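Local coordinates for protein Non-ribosomal peptide synthetase (PDB 6VTJ) that probably carries a thioester-bound peptide on its phosphopantetheine arm and releases it by reduction through its C-terminal, Rossmann-type reductase domain, at residues Y9-E17 with I30-N38. Sequence-based numbering, arbitrary orientation.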
ATOM      1  N   TYR A   9      36.578  -4.803  -1.863  1.00 56.15           N
ATOM      2  CA  TYR A   9      36.939  -3.688  -2.726  1.00 55.81           C
ATOM      3  C   TYR A   9      37.492  -4.186  -4.051  1.00 57.35           C
ATOM      4  O   TYR A   9      38.572  -4.782  -4.103  1.00 57.71           O
ATOM      5  CB  TYR A   9      37.961  -2.735  -2.091  1.00 53.32           C
ATOM      6  CG  TYR A   9      38.370  -1.654  -3.090  1.00 53.39           C
ATOM      7  CD1 TYR A   9      37.519  -0.590  -3.386  1.00 49.59           C
ATOM      8  CD2 TYR A   9      39.579  -1.732  -3.783  1.00 52.01           C
ATOM      9  CE1 TYR A   9      37.877   0.387  -4.324  1.00 47.25           C
ATOM     10  CE2 TYR A   9      39.943  -0.762  -4.725  1.00 49.37           C
ATOM     11  CZ  TYR A   9      39.088   0.295  -4.989  1.00 48.48           C
ATOM     12  OH  TYR A   9      39.453   1.252  -5.920  1.00 42.80           O
ATOM     13  N   VAL A  10      36.754  -3.923  -5.123  1.00 56.69           N
ATOM     14  CA  VAL A  10      37.202  -4.151  -6.490  1.00 47.72           C
ATOM     15  C   VAL A  10      37.330  -2.792  -7.155  1.00 48.51           C
ATOM     16  O   VAL A  10      36.398  -1.979  -7.105  1.00 45.67           O
ATOM     17  CB  VAL A  10      36.219  -5.049  -7.262  1.00 49.04           C
ATOM     18  CG1 VAL A  10      36.825  -5.491  -8.564  1.00 40.69           C
ATOM     19  CG2 VAL A  10      35.833  -6.252  -6.426  1.00 53.20           C
ATOM     20  N   ALA A  11      38.475  -2.537  -7.767  1.00 41.75           N
ATOM     21  CA  ALA A  11      38.625  -1.294  -8.499  1.00 42.40           C
ATOM     22  C   ALA A  11      37.726  -1.306  -9.735  1.00 39.97           C
ATOM     23  O   ALA A  11      37.563  -2.349 -10.380  1.00 43.61           O
ATOM     24  CB  ALA A  11      40.083  -1.092  -8.905  1.00 43.70           C
ATOM     25  N   PRO A  12      37.108  -0.181 -10.074  1.00 40.44           N
ATOM     26  CA  PRO A  12      36.372  -0.105 -11.338  1.00 41.99           C
ATOM     27  C   PRO A  12      37.311  -0.269 -12.528  1.00 42.66           C
ATOM     28  O   PRO A  12      38.473   0.142 -12.488  1.00 38.02           O
ATOM     29  CB  PRO A  12      35.742   1.294 -11.305  1.00 42.36           C
ATOM     30  CG  PRO A  12      36.481   2.042 -10.216  1.00 41.84           C
ATOM     31  CD  PRO A  12      36.949   1.029  -9.247  1.00 41.23           C
ATOM     32  N   LYS A  13      36.795  -0.884 -13.595  1.00 41.50           N
ATOM     33  CA  LYS A  13      37.548  -1.037 -14.836  1.00 41.93           C
ATOM     34  C   LYS A  13      37.181   0.036 -15.856  1.00 42.49           C
ATOM     35  O   LYS A  13      38.026   0.862 -16.208  1.00 46.96           O
ATOM     36  CB  LYS A  13      37.346  -2.441 -15.420  1.00 38.89           C
ATOM     37  N   THR A  14      35.933   0.066 -16.321  1.00 41.98           N
ATOM     38  CA  THR A  14      35.569   0.976 -17.397  1.00 38.26           C
ATOM     39  C   THR A  14      35.288   2.374 -16.848  1.00 37.34           C
ATOM     40  O   THR A  14      35.129   2.572 -15.642  1.00 41.57           O
ATOM     41  CB  THR A  14      34.351   0.457 -18.147  1.00 40.09           C
ATOM     42  OG1 THR A  14      33.181   0.792 -17.401  1.00 41.80           O
ATOM     43  CG2 THR A  14      34.415  -1.042 -18.288  1.00 34.81           C
ATOM     44  N   ARG A  15      35.240   3.364 -17.750  1.00 35.50           N
ATOM     45  CA  ARG A  15      35.049   4.743 -17.296  1.00 39.46           C
ATOM     46  C   ARG A  15      33.628   4.968 -16.783  1.00 38.21           C
ATOM     47  O   ARG A  15      33.414   5.770 -15.857  1.00 40.63           O
ATOM     48  CB  ARG A  15      35.390   5.736 -18.418  1.00 36.41           C
ATOM     49  CG  ARG A  15      35.417   7.204 -17.947  1.00 34.35           C
ATOM     50  CD  ARG A  15      36.208   8.160 -18.861  1.00 36.24           C
ATOM     51  NE  ARG A  15      35.739   8.161 -20.252  1.00 42.09           N
ATOM     52  CZ  ARG A  15      34.987   9.115 -20.803  1.00 39.96           C
ATOM     53  NH1 ARG A  15      34.604  10.167 -20.087  1.00 39.88           N
ATOM     54  NH2 ARG A  15      34.622   9.025 -22.078  1.00 37.59           N
ATOM     55  N   LEU A  16      32.651   4.265 -17.356  1.00 39.03           N
ATOM     56  CA  LEU A  16      31.292   4.326 -16.827  1.00 41.56           C
ATOM     57  C   LEU A  16      31.249   3.817 -15.392  1.00 39.63           C
ATOM     58  O   LEU A  16      30.611   4.428 -14.519  1.00 41.99           O
ATOM     59  CB  LEU A  16      30.347   3.525 -17.730  1.00 37.32           C
ATOM     60  CG  LEU A  16      28.892   3.332 -17.301  1.00 37.86           C
ATOM     61  CD1 LEU A  16      28.186   4.668 -17.076  1.00 39.65           C
ATOM     62  CD2 LEU A  16      28.153   2.493 -18.327  1.00 41.95           C
ATOM     63  N   GLU A  17      31.937   2.699 -15.124  1.00 39.18           N
ATOM     64  CA  GLU A  17      31.996   2.195 -13.755  1.00 38.94           C
ATOM     65  C   GLU A  17      32.672   3.196 -12.830  1.00 39.98           C
ATOM     66  O   GLU A  17      32.238   3.384 -11.690  1.00 38.24           O
ATOM     67  CB  GLU A  17      32.726   0.860 -13.711  1.00 37.52           C
ATOM     68  CG  GLU A  17      31.909  -0.302 -14.201  1.00 41.15           C
ATOM     69  CD  GLU A  17      32.741  -1.553 -14.330  1.00 46.93           C
ATOM     70  OE1 GLU A  17      33.983  -1.422 -14.296  1.00 45.18           O
ATOM     71  OE2 GLU A  17      32.163  -2.658 -14.460  1.00 45.07           O
ATOM     72  N   ILE A  30      31.575   8.719   1.336  1.00 52.99           N
ATOM     73  CA  ILE A  30      32.445   7.601   1.693  1.00 48.98           C
ATOM     74  C   ILE A  30      33.754   7.790   0.942  1.00 49.57           C
ATOM     75  O   ILE A  30      33.742   8.075  -0.262  1.00 48.09           O
ATOM     76  CB  ILE A  30      31.809   6.244   1.340  1.00 51.26           C
ATOM     77  CG1 ILE A  30      30.534   6.008   2.145  1.00 54.26           C
ATOM     78  CG2 ILE A  30      32.805   5.089   1.553  1.00 53.96           C
ATOM     79  CD1 ILE A  30      29.803   4.736   1.720  1.00 51.00           C
ATOM     80  N   GLU A  31      34.878   7.641   1.654  1.00 52.15           N
ATOM     81  CA  GLU A  31      36.184   7.916   1.061  1.00 51.87           C
ATOM     82  C   GLU A  31      36.423   7.047  -0.170  1.00 47.40           C
ATOM     83  O   GLU A  31      36.760   7.554  -1.248  1.00 43.22           O
ATOM     84  CB  GLU A  31      37.291   7.704   2.101  1.00 49.47           C
ATOM     85  N   THR A  32      36.228   5.735  -0.034  1.00 48.49           N
ATOM     86  CA  THR A  32      36.518   4.783  -1.101  1.00 47.88           C
ATOM     87  C   THR A  32      35.321   3.869  -1.306  1.00 44.79           C
ATOM     88  O   THR A  32      34.894   3.191  -0.370  1.00 45.13           O
ATOM     89  CB  THR A  32      37.764   3.952  -0.781  1.00 47.03           C
ATOM     90  OG1 THR A  32      38.811   4.806  -0.291  1.00 50.57           O
ATOM     91  CG2 THR A  32      38.240   3.248  -2.034  1.00 47.08           C
ATOM     92  N   VAL A  33      34.800   3.831  -2.531  1.00 44.90           N
ATOM     93  CA  VAL A  33      33.703   2.941  -2.907  1.00 41.06           C
ATOM     94  C   VAL A  33      34.188   2.048  -4.047  1.00 45.54           C
ATOM     95  O   VAL A  33      34.644   2.550  -5.083  1.00 43.66           O
ATOM     96  CB  VAL A  33      32.453   3.728  -3.334  1.00 36.79           C
ATOM     97  CG1 VAL A  33      31.451   2.819  -4.069  1.00 37.33           C
ATOM     98  CG2 VAL A  33      31.830   4.433  -2.144  1.00 41.24           C
ATOM     99  N   GLY A  34      34.092   0.722  -3.859  1.00 43.54           N
ATOM    100  CA  GLY A  34      34.441  -0.213  -4.904  1.00 42.60           C
ATOM    101  C   GLY A  34      33.289  -0.463  -5.860  1.00 43.74           C
ATOM    102  O   GLY A  34      32.163  -0.033  -5.645  1.00 44.64           O
ATOM    103  N   VAL A  35      33.593  -1.173  -6.947  1.00 45.07           N
ATOM    104  CA  VAL A  35      32.609  -1.382  -8.008  1.00 44.30           C
ATOM    105  C   VAL A  35      31.608  -2.470  -7.657  1.00 46.85           C
ATOM    106  O   VAL A  35      30.570  -2.593  -8.325  1.00 44.85           O
ATOM    107  CB  VAL A  35      33.342  -1.698  -9.328  1.00 48.08           C
ATOM    108  CG1 VAL A  35      33.761  -3.172  -9.389  1.00 47.34           C
ATOM    109  CG2 VAL A  35      32.491  -1.286 -10.539  1.00 43.40           C
ATOM    110  N   GLU A  36      31.895  -3.260  -6.624  1.00 44.82           N
ATOM    111  CA  GLU A  36      30.985  -4.283  -6.131  1.00 49.58           C
ATOM    112  C   GLU A  36      30.402  -3.923  -4.772  1.00 49.37           C
ATOM    113  O   GLU A  36      29.835  -4.791  -4.098  1.00 51.61           O
ATOM    114  CB  GLU A  36      31.709  -5.625  -6.067  1.00 47.00           C
ATOM    115  CG  GLU A  36      32.462  -5.946  -7.342  1.00 54.56           C
ATOM    116  CD  GLU A  36      31.801  -7.037  -8.161  1.00 62.60           C
ATOM    117  OE1 GLU A  36      32.415  -8.127  -8.296  1.00 67.33           O
ATOM    118  OE2 GLU A  36      30.682  -6.800  -8.680  1.00 59.26           O
ATOM    119  N   ASP A  37      30.535  -2.667  -4.349  1.00 44.93           N
ATOM    120  CA  ASP A  37      29.908  -2.222  -3.115  1.00 44.44           C
ATOM    121  C   ASP A  37      28.398  -2.088  -3.307  1.00 43.97           C
ATOM    122  O   ASP A  37      27.929  -1.387  -4.210  1.00 42.90           O
ATOM    123  CB  ASP A  37      30.502  -0.890  -2.666  1.00 40.82           C
ATOM    124  CG  ASP A  37      31.942  -1.020  -2.196  1.00 46.87           C
ATOM    125  OD1 ASP A  37      32.552  -2.102  -2.392  1.00 43.45           O
ATOM    126  OD2 ASP A  37      32.464  -0.025  -1.635  1.00 44.97           O
ATOM    127  N   ASN A  38      27.645  -2.771  -2.453  1.00 43.60           N
ATOM    128  CA  ASN A  38      26.190  -2.685  -2.442  1.00 42.44           C
ATOM    129  C   ASN A  38      25.758  -1.328  -1.883  1.00 41.43           C
ATOM    130  O   ASN A  38      26.079  -0.998  -0.735  1.00 40.64           O
ATOM    131  CB  ASN A  38      25.632  -3.831  -1.592  1.00 47.16           C
ATOM    132  CG  ASN A  38      24.120  -3.935  -1.648  1.00 47.03           C
ATOM    133  OD1 ASN A  38      23.409  -2.942  -1.507  1.00 42.43           O
ATOM    134  ND2 ASN A  38      23.623  -5.155  -1.829  1.00 46.17           N
TER
HETATM  135  O   HOH W   1      34.007  -3.288  -4.288  1.00 44.90           O
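V35 sends its backbone N-H to the carbonyl oxygen of V10, the one direct hydrogen bond between the two segments; at 2.9 Å from N to O, and lying in the carbonyl plane, it is nearly straight (168°). The two side chains meet beside it, V10 CB 3.8 Å from V35 CG1. The V35 rotamer (chi1 81°) tucks CG1 between its own N and C and leaves CG2 against P12 CB and the E17 side chain, 3.8 Å from E17 CD. V10 CG2 leans on E36 CG at 3.5 Å. The Y9 ring approaches the bare backbone of G34, with Y9 CD1 3.5 Å from G34 CA, and T32 CG2 touches Y9 CE1. A water accepts from V10 N and E36 N and donates to D37 OD1. In this carrier domain, a helical bundle, the contact ties the lead-in to helix 15-28 to the loop that follows it. G34 to D37 form a type I turn, and D37 OD2 takes the N-H of G34. T14 is the N-cap of helix 15-28, and its capping box with E17 runs both ways: T14 OG1 accepts from E17 N, and E17 OE1 from T14 N and, at 2.9 Å, from K13 N. E17 OE2 forms a salt bridge with R75 of helix 74-82. Shortened to an alanine, E17 would probably leave the K13 and T14 amides without this acceptor and R75 without this carboxylate.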